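Local atomic coordinates of putative immunoglobulin-blocking virulence protein (Mycoplasma mycoides subsp. capri, PDB entry 7ADK), a protein that probably binds host immunoglobulins and blocks their action, helping the mycoplasma evade the antibody response. Residues Y566-Y578 with G622-R636. Numbering follows the deposited sequence.
Sequences YERINDGLRMVYY and GLRFDDDLDTSNEPR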
loop_
_atom_site.group_PDB
_atom_site.type_symbol
_atom_site.label_atom_id
_atom_site.label_comp_id
_atom_site.label_asym_id
_atom_site.label_seq_id
_atom_site.Cartn_x
_atom_site.Cartn_y
_atom_site.Cartn_z
ATOM N N TYR A 566 1.399 -8.064 38.252
ATOM C CA TYR A 566 0.422 -8.099 37.150
ATOM C C TYR A 566 -0.850 -7.341 37.576
ATOM O O TYR A 566 -1.873 -7.386 36.904
ATOM C CB TYR A 566 0.121 -9.558 36.746
ATOM C CG TYR A 566 1.146 -10.212 35.837
ATOM C CD1 TYR A 566 1.094 -9.974 34.451
ATOM C CD2 TYR A 566 2.138 -11.058 36.362
ATOM C CE1 TYR A 566 2.029 -10.579 33.592
ATOM C CE2 TYR A 566 3.086 -11.652 35.510
ATOM C CZ TYR A 566 3.036 -11.415 34.121
ATOM O OH TYR A 566 3.968 -11.975 33.309
ATOM N N GLU A 567 -0.777 -6.574 38.661
ATOM C CA GLU A 567 -1.885 -5.864 39.285
ATOM C C GLU A 567 -2.470 -4.748 38.405
ATOM O O GLU A 567 -3.665 -4.778 38.108
ATOM C CB GLU A 567 -1.373 -5.382 40.644
ATOM C CG GLU A 567 -2.388 -4.707 41.536
ATOM C CD GLU A 567 -1.832 -4.223 42.877
ATOM O OE1 GLU A 567 -0.791 -4.721 43.360
ATOM O OE2 GLU A 567 -2.475 -3.339 43.487
ATOM N N ARG A 568 -1.637 -3.825 37.907
ATOM C CA ARG A 568 -2.096 -2.694 37.087
ATOM C C ARG A 568 -2.722 -3.141 35.768
ATOM O O ARG A 568 -3.661 -2.513 35.302
ATOM C CB ARG A 568 -0.947 -1.709 36.852
ATOM C CG ARG A 568 -1.427 -0.265 36.790
ATOM C CD ARG A 568 -0.335 0.691 36.305
ATOM N NE ARG A 568 -0.646 2.089 36.648
ATOM C CZ ARG A 568 -0.731 3.143 35.860
ATOM N NH1 ARG A 568 -0.515 3.124 34.590
ATOM N NH2 ARG A 568 -1.061 4.281 36.362
ATOM N N ILE A 569 -2.243 -4.239 35.177
ATOM C CA ILE A 569 -2.821 -4.816 33.965
ATOM C C ILE A 569 -4.171 -5.468 34.264
ATOM O O ILE A 569 -5.119 -5.184 33.555
ATOM C CB ILE A 569 -1.834 -5.764 33.261
ATOM C CG1 ILE A 569 -0.596 -4.984 32.783
ATOM C CG2 ILE A 569 -2.510 -6.432 32.070
ATOM C CD1 ILE A 569 0.548 -5.835 32.304
ATOM N N ASN A 570 -4.326 -6.287 35.300
ATOM C CA ASN A 570 -5.617 -6.888 35.638
ATOM C C ASN A 570 -6.712 -5.870 36.005
ATOM O O ASN A 570 -7.883 -6.114 35.713
ATOM C CB ASN A 570 -5.408 -7.894 36.770
ATOM C CG ASN A 570 -4.922 -9.220 36.255
ATOM O OD1 ASN A 570 -5.684 -10.047 35.798
ATOM N ND2 ASN A 570 -3.653 -9.467 36.310
ATOM N N ASP A 571 -6.346 -4.736 36.619
ATOM C CA ASP A 571 -7.226 -3.568 36.784
ATOM C C ASP A 571 -7.615 -2.993 35.415
ATOM O O ASP A 571 -8.793 -2.941 35.068
ATOM C CB ASP A 571 -6.545 -2.459 37.613
ATOM C CG ASP A 571 -6.413 -2.699 39.123
ATOM O OD1 ASP A 571 -7.251 -3.389 39.748
ATOM O OD2 ASP A 571 -5.487 -2.110 39.724
ATOM N N GLY A 572 -6.635 -2.608 34.590
ATOM C CA GLY A 572 -6.901 -2.028 33.276
ATOM C C GLY A 572 -7.720 -2.938 32.362
ATOM O O GLY A 572 -8.554 -2.457 31.602
ATOM N N LEU A 573 -7.519 -4.248 32.448
ATOM C CA LEU A 573 -8.170 -5.269 31.627
ATOM C C LEU A 573 -9.646 -5.444 32.010
ATOM O O LEU A 573 -10.525 -5.415 31.152
ATOM C CB LEU A 573 -7.343 -6.554 31.793
ATOM C CG LEU A 573 -7.491 -7.628 30.731
ATOM C CD1 LEU A 573 -6.881 -7.182 29.434
ATOM C CD2 LEU A 573 -6.756 -8.887 31.143
ATOM N N ARG A 574 -9.945 -5.547 33.307
ATOM C CA ARG A 574 -11.313 -5.646 33.828
ATOM C C ARG A 574 -12.089 -4.334 33.695
ATOM O O ARG A 574 -13.307 -4.395 33.574
ATOM C CB ARG A 574 -11.262 -6.172 35.272
ATOM C CG ARG A 574 -12.644 -6.520 35.850
ATOM C CD ARG A 574 -12.540 -7.211 37.212
ATOM N NE ARG A 574 -13.833 -7.709 37.722
ATOM C CZ ARG A 574 -14.811 -7.004 38.259
ATOM N NH1 ARG A 574 -14.779 -5.717 38.300
ATOM N NH2 ARG A 574 -15.835 -7.579 38.788
ATOM N N MET A 575 -11.428 -3.171 33.632
ATOM C CA MET A 575 -12.076 -1.884 33.349
ATOM C C MET A 575 -12.926 -1.960 32.087
ATOM O O MET A 575 -14.116 -1.658 32.085
ATOM C CB MET A 575 -11.037 -0.759 33.206
ATOM C CG MET A 575 -11.727 0.590 33.394
ATOM S SD MET A 575 -10.783 2.050 32.935
ATOM C CE MET A 575 -11.029 2.006 31.162
ATOM N N VAL A 576 -12.330 -2.457 31.015
ATOM C CA VAL A 576 -12.978 -2.621 29.721
ATOM C C VAL A 576 -13.926 -3.817 29.715
ATOM O O VAL A 576 -15.081 -3.714 29.318
ATOM C CB VAL A 576 -11.898 -2.777 28.654
ATOM C CG1 VAL A 576 -12.513 -2.868 27.283
ATOM C CG2 VAL A 576 -10.931 -1.613 28.698
ATOM N N TYR A 577 -13.445 -4.967 30.178
ATOM C CA TYR A 577 -14.167 -6.219 30.051
ATOM C C TYR A 577 -15.354 -6.353 31.003
ATOM O O TYR A 577 -16.230 -7.150 30.685
ATOM C CB TYR A 577 -13.170 -7.387 30.144
ATOM C CG TYR A 577 -12.135 -7.510 29.013
ATOM C CD1 TYR A 577 -12.303 -6.835 27.788
ATOM C CD2 TYR A 577 -10.999 -8.332 29.170
ATOM C CE1 TYR A 577 -11.375 -6.973 26.751
ATOM C CE2 TYR A 577 -10.056 -8.464 28.130
ATOM C CZ TYR A 577 -10.241 -7.783 26.913
ATOM O OH TYR A 577 -9.354 -7.912 25.894
ATOM N N TYR A 578 -15.453 -5.606 32.111
ATOM C CA TYR A 578 -16.588 -5.701 33.056
ATOM C C TYR A 578 -16.939 -4.427 33.839
ATOM O O TYR A 578 -18.119 -4.128 33.956
ATOM C CB TYR A 578 -16.381 -6.834 34.066
ATOM C CG TYR A 578 -16.286 -8.226 33.475
ATOM C CD1 TYR A 578 -17.448 -8.877 33.020
ATOM C CD2 TYR A 578 -15.037 -8.852 33.343
ATOM C CE1 TYR A 578 -17.355 -10.147 32.424
ATOM C CE2 TYR A 578 -14.940 -10.116 32.743
ATOM C CZ TYR A 578 -16.099 -10.768 32.288
ATOM O OH TYR A 578 -15.976 -11.983 31.709
ATOM N N GLY A 622 -0.718 -14.938 34.616
ATOM C CA GLY A 622 -1.091 -13.904 35.579
ATOM C C GLY A 622 -2.219 -12.982 35.137
ATOM O O GLY A 622 -2.507 -12.017 35.825
ATOM N N LEU A 623 -2.876 -13.244 34.001
ATOM C CA LEU A 623 -3.956 -12.436 33.428
ATOM C C LEU A 623 -5.325 -13.116 33.608
ATOM O O LEU A 623 -5.497 -14.287 33.272
ATOM C CB LEU A 623 -3.658 -12.166 31.944
ATOM C CG LEU A 623 -2.326 -11.463 31.627
ATOM C CD1 LEU A 623 -2.264 -11.151 30.136
ATOM C CD2 LEU A 623 -2.157 -10.151 32.383
ATOM N N ARG A 624 -6.317 -12.380 34.119
ATOM C CA ARG A 624 -7.682 -12.849 34.394
ATOM C C ARG A 624 -8.679 -12.310 33.373
ATOM O O ARG A 624 -8.684 -11.117 33.095
ATOM C CB ARG A 624 -8.075 -12.459 35.822
ATOM C CG ARG A 624 -7.169 -13.129 36.864
ATOM C CD ARG A 624 -7.615 -12.849 38.298
ATOM N NE ARG A 624 -7.373 -11.454 38.701
ATOM C CZ ARG A 624 -6.290 -10.974 39.277
ATOM N NH1 ARG A 624 -6.245 -9.756 39.698
ATOM N NH2 ARG A 624 -5.233 -11.690 39.478
ATOM N N PHE A 625 -9.529 -13.172 32.813
ATOM C CA PHE A 625 -10.506 -12.813 31.769
ATOM C C PHE A 625 -11.959 -13.024 32.212
ATOM O O PHE A 625 -12.854 -13.010 31.373
ATOM C CB PHE A 625 -10.179 -13.515 30.435
ATOM C CG PHE A 625 -8.857 -13.115 29.793
ATOM C CD1 PHE A 625 -7.671 -13.716 30.233
ATOM C CD2 PHE A 625 -8.800 -12.136 28.788
ATOM C CE1 PHE A 625 -6.434 -13.365 29.668
ATOM C CE2 PHE A 625 -7.559 -11.759 28.245
ATOM C CZ PHE A 625 -6.377 -12.374 28.680
ATOM N N ASP A 626 -12.223 -13.176 33.512
ATOM C CA ASP A 626 -13.576 -13.182 34.089
ATOM C C ASP A 626 -13.702 -12.317 35.366
ATOM O O ASP A 626 -12.714 -11.891 35.960
ATOM C CB ASP A 626 -14.116 -14.609 34.241
ATOM C CG ASP A 626 -13.312 -15.575 35.110
ATOM O OD1 ASP A 626 -12.256 -15.207 35.647
ATOM O OD2 ASP A 626 -13.740 -16.736 35.246
ATOM N N ASP A 627 -14.932 -11.992 35.762
ATOM C CA ASP A 627 -15.302 -10.900 36.676
ATOM C C ASP A 627 -15.113 -11.150 38.186
ATOM O O ASP A 627 -15.756 -10.476 38.985
ATOM C CB ASP A 627 -16.717 -10.345 36.359
ATOM C CG ASP A 627 -17.891 -11.326 36.176
ATOM O OD1 ASP A 627 -17.674 -12.526 35.897
ATOM O OD2 ASP A 627 -19.052 -10.865 36.247
ATOM N N ASP A 628 -14.250 -12.075 38.613
ATOM C CA ASP A 628 -14.233 -12.732 39.940
ATOM C C ASP A 628 -15.459 -13.613 40.228
ATOM O O ASP A 628 -15.319 -14.741 40.708
ATOM C CB ASP A 628 -14.005 -11.763 41.117
ATOM C CG ASP A 628 -12.691 -10.992 41.117
ATOM O OD1 ASP A 628 -11.717 -11.443 40.491
ATOM O OD2 ASP A 628 -12.604 -9.968 41.822
ATOM N N LEU A 629 -16.655 -13.128 39.905
ATOM C CA LEU A 629 -17.886 -13.908 39.775
ATOM C C LEU A 629 -17.765 -14.888 38.581
ATOM O O LEU A 629 -16.794 -14.855 37.822
ATOM C CB LEU A 629 -19.075 -12.941 39.591
ATOM C CG LEU A 629 -19.399 -11.976 40.748
ATOM C CD1 LEU A 629 -18.384 -10.858 40.964
ATOM C CD2 LEU A 629 -20.729 -11.303 40.457
ATOM N N ASP A 630 -18.744 -15.772 38.392
ATOM C CA ASP A 630 -18.757 -16.737 37.282
ATOM C C ASP A 630 -20.155 -17.131 36.804
ATOM O O ASP A 630 -20.401 -17.121 35.602
ATOM C CB ASP A 630 -17.915 -17.987 37.610
ATOM C CG ASP A 630 -18.091 -18.577 39.013
ATOM O OD1 ASP A 630 -19.088 -18.275 39.708
ATOM O OD2 ASP A 630 -17.221 -19.383 39.410
ATOM N N THR A 631 -21.083 -17.466 37.695
ATOM C CA THR A 631 -22.419 -17.961 37.310
ATOM C C THR A 631 -23.268 -16.944 36.536
ATOM O O THR A 631 -24.171 -17.338 35.803
ATOM C CB THR A 631 -23.191 -18.469 38.540
ATOM O OG1 THR A 631 -23.219 -17.514 39.579
ATOM C CG2 THR A 631 -22.578 -19.735 39.103
ATOM N N SER A 632 -22.988 -15.643 36.636
ATOM C CA SER A 632 -23.785 -14.585 36.001
ATOM C C SER A 632 -23.268 -14.081 34.642
ATOM O O SER A 632 -23.978 -13.321 33.998
ATOM C CB SER A 632 -23.945 -13.429 36.990
ATOM O OG SER A 632 -22.699 -12.950 37.456
ATOM N N ASN A 633 -22.068 -14.449 34.176
ATOM C CA ASN A 633 -21.436 -13.836 32.994
ATOM C C ASN A 633 -20.565 -14.817 32.187
ATOM O O ASN A 633 -19.939 -15.716 32.737
ATOM C CB ASN A 633 -20.611 -12.606 33.442
ATOM C CG ASN A 633 -21.396 -11.307 33.505
ATOM O OD1 ASN A 633 -22.168 -10.984 32.616
ATOM N ND2 ASN A 633 -21.193 -10.496 34.503
ATOM N N GLU A 634 -20.460 -14.606 30.871
ATOM C CA GLU A 634 -19.449 -15.228 30.002
ATOM C C GLU A 634 -18.021 -14.774 30.379
ATOM O O GLU A 634 -17.828 -13.580 30.630
ATOM C CB GLU A 634 -19.762 -14.882 28.528
ATOM C CG GLU A 634 -18.637 -15.208 27.537
ATOM C CD GLU A 634 -18.946 -14.908 26.072
ATOM O OE1 GLU A 634 -20.018 -15.301 25.574
ATOM O OE2 GLU A 634 -18.088 -14.329 25.383
ATOM N N PRO A 635 -17.005 -15.664 30.353
ATOM C CA PRO A 635 -15.585 -15.298 30.357
ATOM C C PRO A 635 -15.095 -14.825 28.975
ATOM O O PRO A 635 -15.367 -15.451 27.954
ATOM C CB PRO A 635 -14.861 -16.574 30.789
ATOM C CG PRO A 635 -15.738 -17.689 30.234
ATOM C CD PRO A 635 -17.147 -17.116 30.343
ATOM N N ARG A 636 -14.322 -13.742 28.910
ATOM C CA ARG A 636 -13.792 -13.200 27.645
ATOM C C ARG A 636 -12.807 -14.155 26.965
ATOM O O ARG A 636 -12.067 -14.855 27.643
ATOM C CB ARG A 636 -13.139 -11.826 27.874
ATOM C CG ARG A 636 -13.976 -10.791 28.632
ATOM C CD ARG A 636 -15.418 -10.747 28.154
ATOM N NE ARG A 636 -16.203 -9.667 28.760
ATOM C CZ ARG A 636 -17.429 -9.341 28.409
ATOM N NH1 ARG A 636 -18.023 -8.358 28.981
ATOM N NH2 ARG A 636 -18.107 -9.980 27.510
#
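Tyr578 enters the bend of 622-636 with both ring faces taken. Asp627 CB sits 3.6 Å from the ring centroid, close to the normal, a CH-pi contact. On the opposite face the Arg636 guanidinium stacks, its plane 21° from the ring and the centres 4.6 Å apart. With CG anti to the carbonyl carbon (chi1 -62°), the ring reaches out from the helix and its hydroxyl donates to Glu634 O at 2.7 Å, along a lone pair in the carbonyl plane. Arg636 also grips the helix backbone side-on: NE and NH1 both donate to Tyr577 O, at 3.2 and 2.8 Å, and this oxygen stays near the guanidinium plane.

One turn earlier, Arg574 runs extended and points NH2 almost straight at Asp627 O (2.9 Å), from above that carbonyl's plane; its NH1 makes a salt bridge with Asp155. At the start of the helix, Asn570 uses both ends of its amide. OD1 accepts from Arg624 N at 2.9 Å, while ND2 donates to Gly622 O at 2.8 Å and to O of the N-cap residue Tyr566; these three bonds, with both ND2 partners near the amide plane, fix its rotation. The Arg624 guanidinium then stacks over this amide, the planes 15° apart.

Beside Asn570, Leu623 CD2 meets Ile569 CG2 and Tyr566 CD1; further along the helix, Leu573 CD2 lies over a face of Phe625, offset toward its rim. In the second shell, Asn633 ND2 bonds Asp627 OD2, bracing the bend, and Tyr577 OH bonds Pro606 O. Leu573 and Phe625 both rest on Leu609 of strand 608-610, so helix 567-579 and the loop leading to strand 640-643 pack beside a parallel sheet whose strands follow in chain order, consistent with a leucine-rich-repeat-like solenoid.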